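Lipolytic enzyme, G-D-S-L family (Bacteroides thetaiotaomicron, PDB 7BR2) is a serine esterase of the SGNH (GDSL) hydrolase family from a gut bacterium and metabolises the drug diltiazem. Local coordinates at residues R167-A170 and A171-W175; M415-E418 and I419-R423. One frame throughout, in Å; residues are numbered along the deposited sequence.

Interaction 1 (R167-A170 and A171-W175)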
ATOM      1  N   ARG A 167      -8.647  12.603  14.469  1.00 44.76           N
ATOM      2  CA  ARG A 167      -7.400  13.029  15.107  1.00 46.74           C
ATOM      3  C   ARG A 167      -7.611  13.294  16.594  1.00 43.11           C
ATOM      4  O   ARG A 167      -6.839  12.826  17.441  1.00 42.92           O
ATOM      5  CB  ARG A 167      -6.835  14.267  14.394  1.00 44.98           C
ATOM      6  CG  ARG A 167      -5.436  14.717  14.873  1.00 50.37           C
ATOM      7  CD  ARG A 167      -5.074  16.163  14.431  1.00 54.82           C
ATOM      8  NE  ARG A 167      -5.001  16.373  12.974  1.00 67.77           N
ATOM      9  CZ  ARG A 167      -3.903  16.191  12.228  1.00 69.24           C
ATOM     10  NH1 ARG A 167      -2.761  15.794  12.786  1.00 64.27           N
ATOM     11  NH2 ARG A 167      -3.937  16.410  10.916  1.00 60.15           N
ATOM     12  N   GLU A 168      -8.680  14.015  16.934  1.00 43.82           N
ATOM     13  CA  GLU A 168      -8.901  14.358  18.332  1.00 39.43           C
ATOM     14  C   GLU A 168      -9.318  13.146  19.153  1.00 47.57           C
ATOM     15  O   GLU A 168      -8.915  13.026  20.321  1.00 44.85           O
ATOM     16  CB  GLU A 168      -9.940  15.474  18.431  1.00 41.78           C
ATOM     17  CG  GLU A 168      -9.491  16.704  17.653  1.00 58.31           C
ATOM     18  CD  GLU A 168     -10.571  17.750  17.453  1.00 64.74           C
ATOM     19  OE1 GLU A 168     -11.706  17.553  17.943  1.00 67.34           O
ATOM     20  OE2 GLU A 168     -10.279  18.771  16.784  1.00 70.46           O
ATOM     21  N   SER A 169     -10.094  12.223  18.564  1.00 46.56           N
ATOM     22  CA  SER A 169     -10.387  10.975  19.265  1.00 42.27           C
ATOM     23  C   SER A 169      -9.102  10.210  19.559  1.00 38.00           C
ATOM     24  O   SER A 169      -8.916   9.686  20.667  1.00 42.27           O
ATOM     25  CB  SER A 169     -11.363  10.126  18.442  1.00 47.91           C
ATOM     26  OG  SER A 169     -11.658   8.896  19.092  1.00 39.90           O
ATOM     27  N   ALA A 170      -8.191  10.162  18.583  1.00 39.86           N
ATOM     28  CA  ALA A 170      -6.916   9.483  18.783  1.00 37.48           C
ATOM     29  C   ALA A 170      -6.134  10.127  19.916  1.00 41.29           C
ATOM     30  O   ALA A 170      -5.524   9.437  20.743  1.00 38.99           O
ATOM     31  CB  ALA A 170      -6.101   9.517  17.490  1.00 37.61           C
ATOM     32  N   ALA A 171      -6.163  11.455  19.977  1.00 43.51           N
ATOM     33  CA  ALA A 171      -5.491  12.153  21.066  1.00 44.74           C
ATOM     34  C   ALA A 171      -6.084  11.767  22.414  1.00 42.10           C
ATOM     35  O   ALA A 171      -5.352  11.458  23.360  1.00 43.76           O
ATOM     36  CB  ALA A 171      -5.586  13.663  20.852  1.00 45.95           C
ATOM     37  N   ARG A 172      -7.413  11.737  22.513  1.00 40.18           N
ATOM     38  CA  ARG A 172      -8.035  11.398  23.792  1.00 44.33           C
ATOM     39  C   ARG A 172      -7.709   9.982  24.230  1.00 47.63           C
ATOM     40  O   ARG A 172      -7.527   9.720  25.425  1.00 47.15           O
ATOM     41  CB  ARG A 172      -9.554  11.510  23.728  1.00 44.94           C
ATOM     42  CG  ARG A 172     -10.117  12.852  23.468  1.00 52.47           C
ATOM     43  CD  ARG A 172     -11.566  12.801  23.862  1.00 50.34           C
ATOM     44  NE  ARG A 172     -12.324  12.008  22.909  1.00 51.91           N
ATOM     45  CZ  ARG A 172     -12.713  12.453  21.721  1.00 54.55           C
ATOM     46  NH1 ARG A 172     -12.405  13.688  21.339  1.00 47.24           N
ATOM     47  NH2 ARG A 172     -13.402  11.657  20.910  1.00 53.23           N
ATOM     48  N   ASN A 173      -7.710   9.041  23.289  1.00 53.11           N
ATOM     49  CA  ASN A 173      -7.694   7.629  23.638  1.00 47.24           C
ATOM     50  C   ASN A 173      -6.309   7.004  23.610  1.00 40.78           C
ATOM     51  O   ASN A 173      -6.179   5.815  23.907  1.00 46.88           O
ATOM     52  CB  ASN A 173      -8.647   6.879  22.709  1.00 44.36           C
ATOM     53  CG  ASN A 173     -10.068   7.352  22.874  1.00 44.60           C
ATOM     54  OD1 ASN A 173     -10.614   7.266  23.970  1.00 47.27           O
ATOM     55  ND2 ASN A 173     -10.675   7.852  21.804  1.00 40.17           N
ATOM     56  N   GLY A 174      -5.275   7.765  23.286  1.00 39.24           N
ATOM     57  CA  GLY A 174      -3.947   7.189  23.274  1.00 40.35           C
ATOM     58  C   GLY A 174      -3.667   6.369  22.040  1.00 43.05           C
ATOM     59  O   GLY A 174      -2.868   5.427  22.092  1.00 45.21           O
ATOM     60  N   TRP A 175      -4.307   6.705  20.925  1.00 42.63           N
ATOM     61  CA  TRP A 175      -4.114   6.032  19.654  1.00 38.14           C
ATOM     62  C   TRP A 175      -3.199   6.862  18.764  1.00 40.76           C
ATOM     63  O   TRP A 175      -3.102   8.078  18.911  1.00 46.50           O
ATOM     64  CB  TRP A 175      -5.456   5.820  18.963  1.00 41.08           C
ATOM     65  CG  TRP A 175      -6.405   5.038  19.776  1.00 36.75           C
ATOM     66  CD1 TRP A 175      -6.088   4.160  20.768  1.00 35.23           C
ATOM     67  CD2 TRP A 175      -7.829   5.006  19.643  1.00 33.72           C
ATOM     68  NE1 TRP A 175      -7.228   3.603  21.283  1.00 37.01           N
ATOM     69  CE2 TRP A 175      -8.313   4.098  20.606  1.00 36.14           C
ATOM     70  CE3 TRP A 175      -8.741   5.655  18.807  1.00 37.26           C
ATOM     71  CZ2 TRP A 175      -9.677   3.828  20.762  1.00 36.05           C
ATOM     72  CZ3 TRP A 175     -10.097   5.388  18.963  1.00 38.71           C
ATOM     73  CH2 TRP A 175     -10.550   4.480  19.929  1.00 33.93           C
TER

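Interaction 2 (M415-E418 and I419-R423)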
ATOM      1  N   MET A 415     -19.420 -19.737  -0.457  1.00 25.10           N
ATOM      2  CA  MET A 415     -20.242 -20.123   0.683  1.00 22.64           C
ATOM      3  C   MET A 415     -19.775 -21.434   1.316  1.00 24.39           C
ATOM      4  O   MET A 415     -20.135 -21.708   2.463  1.00 23.29           O
ATOM      5  CB  MET A 415     -21.714 -20.245   0.266  1.00 22.34           C
ATOM      6  CG  MET A 415     -21.992 -21.475  -0.634  1.00 26.64           C
ATOM      7  SD  MET A 415     -23.720 -21.694  -1.091  1.00 32.74           S
ATOM      8  CE  MET A 415     -24.454 -22.044   0.500  1.00 24.66           C
ATOM      9  N   PHE A 416     -18.998 -22.256   0.608  1.00 21.69           N
ATOM     10  CA  PHE A 416     -18.537 -23.512   1.191  1.00 22.37           C
ATOM     11  C   PHE A 416     -17.289 -23.289   2.038  1.00 26.89           C
ATOM     12  O   PHE A 416     -16.267 -22.793   1.545  1.00 25.14           O
ATOM     13  CB  PHE A 416     -18.238 -24.551   0.110  1.00 23.24           C
ATOM     14  CG  PHE A 416     -19.451 -25.022  -0.626  1.00 25.79           C
ATOM     15  CD1 PHE A 416     -20.355 -25.899  -0.029  1.00 23.60           C
ATOM     16  CD2 PHE A 416     -19.709 -24.563  -1.912  1.00 24.29           C
ATOM     17  CE1 PHE A 416     -21.494 -26.329  -0.728  1.00 26.37           C
ATOM     18  CE2 PHE A 416     -20.847 -24.984  -2.617  1.00 24.37           C
ATOM     19  CZ  PHE A 416     -21.731 -25.872  -2.032  1.00 25.30           C
ATOM     20  N   LYS A 417     -17.367 -23.729   3.296  1.00 24.94           N
ATOM     21  CA  LYS A 417     -16.229 -23.679   4.198  1.00 20.09           C
ATOM     22  C   LYS A 417     -15.000 -24.355   3.608  1.00 26.78           C
ATOM     23  O   LYS A 417     -13.876 -23.866   3.771  1.00 22.46           O
ATOM     24  CB  LYS A 417     -16.625 -24.372   5.510  1.00 23.19           C
ATOM     25  CG  LYS A 417     -15.505 -24.530   6.527  1.00 30.46           C
ATOM     26  CD  LYS A 417     -15.191 -23.269   7.292  1.00 33.09           C
ATOM     27  CE  LYS A 417     -13.958 -23.487   8.156  1.00 40.63           C
ATOM     28  NZ  LYS A 417     -13.492 -22.213   8.771  1.00 54.18           N
ATOM     29  N   GLU A 418     -15.182 -25.482   2.923  1.00 21.46           N
ATOM     30  CA  GLU A 418     -14.014 -26.167   2.401  1.00 24.10           C
ATOM     31  C   GLU A 418     -13.319 -25.342   1.322  1.00 25.91           C
ATOM     32  O   GLU A 418     -12.086 -25.354   1.219  1.00 26.01           O
ATOM     33  CB  GLU A 418     -14.395 -27.567   1.917  1.00 24.01           C
ATOM     34  CG  GLU A 418     -14.991 -28.396   3.061  1.00 26.60           C
ATOM     35  CD  GLU A 418     -16.528 -28.440   3.107  1.00 38.75           C
ATOM     36  OE1 GLU A 418     -17.232 -27.398   2.923  1.00 30.61           O
ATOM     37  OE2 GLU A 418     -17.034 -29.547   3.397  1.00 49.89           O
ATOM     38  N   ILE A 419     -14.083 -24.574   0.554  1.00 23.74           N
ATOM     39  CA  ILE A 419     -13.482 -23.732  -0.469  1.00 25.16           C
ATOM     40  C   ILE A 419     -12.770 -22.530   0.156  1.00 29.10           C
ATOM     41  O   ILE A 419     -11.655 -22.174  -0.252  1.00 25.50           O
ATOM     42  CB  ILE A 419     -14.545 -23.313  -1.490  1.00 23.64           C
ATOM     43  CG1 ILE A 419     -14.889 -24.512  -2.378  1.00 22.58           C
ATOM     44  CG2 ILE A 419     -14.046 -22.127  -2.328  1.00 26.73           C
ATOM     45  CD1 ILE A 419     -16.049 -24.271  -3.304  1.00 20.84           C
ATOM     46  N   ARG A 420     -13.391 -21.886   1.146  1.00 22.51           N
ATOM     47  CA  ARG A 420     -12.694 -20.804   1.836  1.00 28.57           C
ATOM     48  C   ARG A 420     -11.389 -21.307   2.440  1.00 30.18           C
ATOM     49  O   ARG A 420     -10.354 -20.631   2.356  1.00 25.55           O
ATOM     50  CB  ARG A 420     -13.597 -20.180   2.904  1.00 24.32           C
ATOM     51  CG  ARG A 420     -14.808 -19.462   2.321  1.00 24.03           C
ATOM     52  CD  ARG A 420     -15.497 -18.520   3.321  1.00 23.62           C
ATOM     53  NE  ARG A 420     -15.961 -19.197   4.532  1.00 26.67           N
ATOM     54  CZ  ARG A 420     -17.063 -19.941   4.625  1.00 25.08           C
ATOM     55  NH1 ARG A 420     -17.849 -20.132   3.561  1.00 25.43           N
ATOM     56  NH2 ARG A 420     -17.385 -20.498   5.785  1.00 21.80           N
ATOM     57  N   ASP A 421     -11.410 -22.516   3.012  1.00 30.72           N
ATOM     58  CA  ASP A 421     -10.188 -23.105   3.550  1.00 28.53           C
ATOM     59  C   ASP A 421      -9.149 -23.298   2.456  1.00 24.98           C
ATOM     60  O   ASP A 421      -7.991 -22.921   2.620  1.00 33.38           O
ATOM     61  CB  ASP A 421     -10.484 -24.447   4.238  1.00 27.23           C
ATOM     62  CG  ASP A 421     -11.183 -24.298   5.581  1.00 28.52           C
ATOM     63  OD1 ASP A 421     -11.188 -23.185   6.163  1.00 34.99           O
ATOM     64  OD2 ASP A 421     -11.737 -25.315   6.061  1.00 35.54           O
ATOM     65  N   ALA A 422      -9.541 -23.894   1.332  1.00 25.95           N
ATOM     66  CA  ALA A 422      -8.568 -24.156   0.272  1.00 26.71           C
ATOM     67  C   ALA A 422      -7.975 -22.861  -0.294  1.00 25.47           C
ATOM     68  O   ALA A 422      -6.777 -22.797  -0.589  1.00 26.49           O
ATOM     69  CB  ALA A 422      -9.210 -24.982  -0.840  1.00 21.03           C
ATOM     70  N   ARG A 423      -8.802 -21.827  -0.479  1.00 26.71           N
ATOM     71  CA  ARG A 423      -8.333 -20.583  -1.085  1.00 27.19           C
ATOM     72  C   ARG A 423      -7.447 -19.812  -0.121  1.00 29.04           C
ATOM     73  O   ARG A 423      -6.467 -19.179  -0.542  1.00 23.50           O
ATOM     74  CB  ARG A 423      -9.527 -19.736  -1.515  1.00 27.73           C
ATOM     75  CG  ARG A 423     -10.448 -20.428  -2.514  1.00 26.36           C
ATOM     76  CD  ARG A 423      -9.783 -20.601  -3.885  1.00 31.18           C
ATOM     77  NE  ARG A 423     -10.111 -19.462  -4.745  1.00 26.39           N
ATOM     78  CZ  ARG A 423      -9.550 -19.192  -5.920  1.00 27.89           C
ATOM     79  NH1 ARG A 423      -8.596 -19.962  -6.423  1.00 26.69           N
ATOM     80  NH2 ARG A 423      -9.972 -18.141  -6.602  1.00 32.51           N
TER

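Interaction 1 (R167-A170 and A171-W175)
The S169 hydroxyl lies alongside the side-chain ends of R172 and N173, one turn further along the same helix. With OG anti to the backbone nitrogen (chi1 179°), the hydroxyl stands 3.1 Å from N173 ND2, and NH2 of R172 comes within 3.5 Å of S169 CB. The guanidinium is brought back over its own helix by a bend at chi3, and S169 CA lies 3.5 Å above one of its faces, toward the rim. S169 OG, R172 NH2 and N173 ND2 all converge on E121 of helix 102-125: two hydrogen bonds and a salt bridge reach the same carboxylate oxygen, OE2, which would probably stabilise its negative charge. Beyond them the indole of W175 lies with N173 CB 3.5 Å above the centre of one face, while its CZ3 approaches S169 OG obliquely. On the inner side W175 CB rests 4.0 Å from A170 CB, next to M134 of the central sheet. At the end of the helix A170 O accepts two backbone bonds, a sound one from W175 N (3.0 Å, 154° at the hydrogen) and a weak one from G174 N. With G174 at positive phi, this is a Schellman motif, closing the helix of a beta-alpha-beta unit just before strand 176-179.

Interaction 2 (M415-E418 and I419-R423)
The backbone enters helix 417-437 through F416, whose carbonyl O accepts a nearly straight bond from R420 N (3.0 Å, 168° at the hydrogen) and a weak one from I419 N. F416 thus occupies the N-cap position, and K417 O to D421 N and E418 O to A422 N continue the first turn. R420 reaches back across this start: a bend at chi3 (-58°) lays the guanidinium over the backbone, with K417 CA 3.6 Å above one face and M415 O at its edge, near the plane. There NH1 hydrogen-bonds to M414 O and, more weakly, to M415 O, so one nitrogen joins the carbonyl of M414, the last residue of helix 408-414, to that of M415 in the turn that follows. An alanine here would remove the guanidinium, and M414 O and M415 O would probably lose this shared donor, making the link between the two helices less rigid. F366 and Y369 of helix 344-377 also touch the arginine. K417 crosses R420 at about a right angle, its CD 3.8 Å from NH2. F416 CD2 meets I419 CD1 at 3.9 Å. Bent at chi2 (78°), the lysine chain heads for D421, where NZ makes a long salt bridge of 3.6 Å to OD1.

How the interactions relate
Interaction 1 precedes interaction 2 in the chain, and the two do not touch: their centres are 39 Å apart and their nearest atoms about 29 Å. They mark opposite kinds of helix end. Residues 167-175 close helix 155-173 within the SGNH hydrolase fold, leading into 176-179, an outermost strand of the five-stranded parallel sheet. Residues 415-423 open helix 417-437 among the helices of the C-terminal half, beside the long helix 344-377; helix 417-437 in turn leads to strand 443-449 of the separate antiparallel sheet. Neither includes the probable catalytic triad S28, D204 and H207, so both describe the framework rather than the reaction centre.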